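Local coordinates for fiber protein 2 (Fowl adenovirus 1, PDB 2VTW), which forms, as the receptor-binding head of a homotrimeric short fibre, the spike tip that probably attaches the virion to its host cell, at residues A[19-24]-A[31-36]. Residues are numbered along the deposited sequence; the frame is centred on the assembly and turned at random.
Sequences GNFVSS and GSYFLQ
With chi1 at -50°, Phe21 holds CG anti to its own carbonyl carbon and beside the backbone N, which swings the ring back along its strand and against Gly31. CE2 makes the closest approach, 3.6 Å from Gly31 CA, while Tyr33 CB and the carbonyl oxygen of Ser32 lie at the ring's edge, near its plane. Phe21 CZ sits 4.3 Å from Tyr33 CB, an apolar contact at the far end of the ring. One face of the phenyl is backed by its own strand, with Gly19 C 3.9 Å above the plane and offset toward the rim.

Gly19 and Gly31 have no side chain, and the Phe21 ring lies close against both backbones. The same two residues make the antiparallel hydrogen-bonded pair: Gly19 N reaches Gly31 O at 3.0 Å, and Gly31 N returns a bond of 3.2 Å to Gly19 O, which also accepts Asn30 ND2. Beyond this bridge the short strand segments diverge, their directions 112° apart. The Tyr33 hydroxyl is hydrogen-bonded to Ser9 OG and Gly89 N, while Val74 and Val50 of the adjoining strands also touch Phe21. The pairing is that of a beta hairpin, here joining strands 4-23 and 28-40 within the buried beta-sheet core of the fibre head.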
ATOM      1  N   GLY A  19      -2.967 -25.319  -2.305  1.00 31.96           N
ATOM      2  CA  GLY A  19      -2.190 -24.628  -1.293  1.00 30.95           C
ATOM      3  C   GLY A  19      -2.325 -25.282   0.064  1.00 30.24           C
ATOM      4  O   GLY A  19      -3.407 -25.745   0.418  1.00 29.54           O
ATOM      5  N   ASN A  20      -1.215 -25.343   0.803  1.00 29.67           N
ATOM      6  CA  ASN A  20      -1.184 -25.911   2.149  0.50 29.96           C
ATOM      7  C   ASN A  20      -1.070 -24.782   3.159  1.00 30.01           C
ATOM      8  O   ASN A  20       0.029 -24.261   3.400  1.00 30.27           O
ATOM      9  CB  ASN A  20       0.013 -26.859   2.341  0.50 30.01           C
ATOM     10  CG  ASN A  20      -0.042 -28.076   1.450  0.50 30.20           C
ATOM     11  OD1 ASN A  20      -1.113 -28.599   1.152  0.50 30.54           O
ATOM     12  ND2 ASN A  20       1.128 -28.543   1.022  0.50 32.63           N
ATOM     13  N   PHE A  21      -2.197 -24.398   3.753  1.00 29.22           N
ATOM     14  CA  PHE A  21      -2.229 -23.292   4.690  1.00 29.12           C
ATOM     15  C   PHE A  21      -2.433 -23.853   6.081  1.00 29.02           C
ATOM     16  O   PHE A  21      -2.887 -24.983   6.236  1.00 29.42           O
ATOM     17  CB  PHE A  21      -3.350 -22.305   4.285  1.00 28.35           C
ATOM     18  CG  PHE A  21      -3.318 -21.902   2.810  1.00 27.50           C
ATOM     19  CD1 PHE A  21      -2.120 -21.802   2.120  1.00 25.48           C
ATOM     20  CD2 PHE A  21      -4.489 -21.596   2.134  1.00 28.22           C
ATOM     21  CE1 PHE A  21      -2.080 -21.454   0.778  1.00 26.93           C
ATOM     22  CE2 PHE A  21      -4.458 -21.219   0.792  1.00 27.68           C
ATOM     23  CZ  PHE A  21      -3.247 -21.149   0.112  1.00 27.68           C
ATOM     24  N   VAL A  22      -2.102 -23.085   7.101  1.00 28.93           N
ATOM     25  CA  VAL A  22      -2.217 -23.588   8.450  1.00 29.35           C
ATOM     26  C   VAL A  22      -2.897 -22.581   9.373  1.00 30.04           C
ATOM     27  O   VAL A  22      -2.582 -21.388   9.326  1.00 29.79           O
ATOM     28  CB  VAL A  22      -0.825 -23.952   9.020  1.00 28.98           C
ATOM     29  CG1 VAL A  22      -0.965 -24.631  10.368  1.00 27.63           C
ATOM     30  CG2 VAL A  22      -0.062 -24.811   8.039  1.00 27.05           C
ATOM     31  N   SER A  23      -3.811 -23.081  10.211  1.00 30.24           N
ATOM     32  CA  SER A  23      -4.555 -22.277  11.171  1.00 30.97           C
ATOM     33  C   SER A  23      -3.714 -22.019  12.414  1.00 31.51           C
ATOM     34  O   SER A  23      -2.775 -22.766  12.699  1.00 31.61           O
ATOM     35  CB  SER A  23      -5.846 -22.999  11.582  1.00 30.88           C
ATOM     36  OG  SER A  23      -5.672 -23.735  12.801  1.00 32.60           O
ATOM     37  N   SER A  24      -4.081 -21.002  13.186  1.00 32.16           N
ATOM     38  CA  SER A  24      -3.340 -20.659  14.405  1.00 33.55           C
ATOM     39  C   SER A  24      -3.356 -21.752  15.478  1.00 34.41           C
ATOM     40  O   SER A  24      -2.624 -21.657  16.476  1.00 34.34           O
ATOM     41  CB  SER A  24      -3.836 -19.339  15.005  1.00 33.37           C
ATOM     42  OG  SER A  24      -5.225 -19.375  15.265  1.00 33.82           O
ATOM     43  N   GLY A  31      -6.426 -24.558   0.369  1.00 31.07           N
ATOM     44  CA  GLY A  31      -7.095 -23.408  -0.227  1.00 29.79           C
ATOM     45  C   GLY A  31      -6.541 -23.176  -1.602  1.00 28.51           C
ATOM     46  O   GLY A  31      -5.462 -23.667  -1.913  1.00 28.41           O
ATOM     47  N   SER A  32      -7.296 -22.460  -2.435  1.00 27.19           N
ATOM     48  CA  SER A  32      -6.816 -22.029  -3.740  1.00 26.68           C
ATOM     49  C   SER A  32      -6.152 -20.660  -3.603  1.00 25.71           C
ATOM     50  O   SER A  32      -6.344 -19.966  -2.601  1.00 25.59           O
ATOM     51  CB  SER A  32      -7.969 -21.966  -4.736  1.00 26.45           C
ATOM     52  OG  SER A  32      -8.778 -23.141  -4.608  1.00 28.69           O
ATOM     53  N   TYR A  33      -5.372 -20.274  -4.598  1.00 24.87           N
ATOM     54  CA  TYR A  33      -4.684 -18.991  -4.544  1.00 24.83           C
ATOM     55  C   TYR A  33      -4.380 -18.547  -5.953  1.00 23.72           C
ATOM     56  O   TYR A  33      -4.322 -19.362  -6.885  1.00 23.44           O
ATOM     57  CB  TYR A  33      -3.400 -19.073  -3.701  1.00 25.62           C
ATOM     58  CG  TYR A  33      -2.333 -19.890  -4.387  1.00 25.96           C
ATOM     59  CD1 TYR A  33      -1.510 -19.306  -5.336  1.00 25.44           C
ATOM     60  CD2 TYR A  33      -2.208 -21.263  -4.154  1.00 28.12           C
ATOM     61  CE1 TYR A  33      -0.554 -20.044  -6.023  1.00 27.74           C
ATOM     62  CE2 TYR A  33      -1.239 -22.035  -4.861  1.00 27.45           C
ATOM     63  CZ  TYR A  33      -0.422 -21.399  -5.784  1.00 27.09           C
ATOM     64  OH  TYR A  33       0.527 -22.080  -6.501  1.00 27.73           O
ATOM     65  N   PHE A  34      -4.208 -17.241  -6.119  1.00 22.17           N
ATOM     66  CA  PHE A  34      -3.622 -16.721  -7.314  1.00 20.37           C
ATOM     67  C   PHE A  34      -2.580 -15.679  -6.907  1.00 20.47           C
ATOM     68  O   PHE A  34      -2.894 -14.707  -6.202  1.00 20.23           O
ATOM     69  CB  PHE A  34      -4.695 -16.151  -8.207  1.00 19.95           C
ATOM     70  CG  PHE A  34      -4.245 -15.933  -9.612  1.00 20.80           C
ATOM     71  CD1 PHE A  34      -3.589 -16.940 -10.318  1.00 21.51           C
ATOM     72  CD2 PHE A  34      -4.463 -14.737 -10.247  1.00 21.04           C
ATOM     73  CE1 PHE A  34      -3.175 -16.755 -11.611  1.00 18.61           C
ATOM     74  CE2 PHE A  34      -4.033 -14.549 -11.558  1.00 20.47           C
ATOM     75  CZ  PHE A  34      -3.378 -15.572 -12.224  1.00 20.14           C
ATOM     76  N   LEU A  35      -1.344 -15.915  -7.351  1.00 19.85           N
ATOM     77  CA  LEU A  35      -0.145 -15.158  -6.961  1.00 19.35           C
ATOM     78  C   LEU A  35       0.454 -14.528  -8.206  1.00 18.88           C
ATOM     79  O   LEU A  35       0.752 -15.227  -9.179  1.00 19.77           O
ATOM     80  CB  LEU A  35       0.872 -16.119  -6.340  1.00 20.09           C
ATOM     81  CG  LEU A  35       2.281 -15.597  -6.039  1.00 20.17           C
ATOM     82  CD1 LEU A  35       2.180 -14.427  -5.023  1.00 17.47           C
ATOM     83  CD2 LEU A  35       3.185 -16.738  -5.495  1.00 20.40           C
ATOM     84  N   GLN A  36       0.584 -13.206  -8.218  1.00 18.14           N
ATOM     85  CA  GLN A  36       1.168 -12.487  -9.345  1.00 18.28           C
ATOM     86  C   GLN A  36       2.180 -11.529  -8.750  1.00 19.40           C
ATOM     87  O   GLN A  36       1.802 -10.652  -7.957  1.00 19.41           O
ATOM     88  CB  GLN A  36       0.093 -11.724 -10.112  1.00 18.41           C
ATOM     89  CG  GLN A  36      -0.897 -12.643 -10.875  1.00 18.61           C
ATOM     90  CD  GLN A  36      -2.097 -11.913 -11.415  1.00 19.09           C
ATOM     91  OE1 GLN A  36      -3.028 -11.638 -10.665  1.00 22.01           O
ATOM     92  NE2 GLN A  36      -2.085 -11.580 -12.711  1.00 16.83           N
TER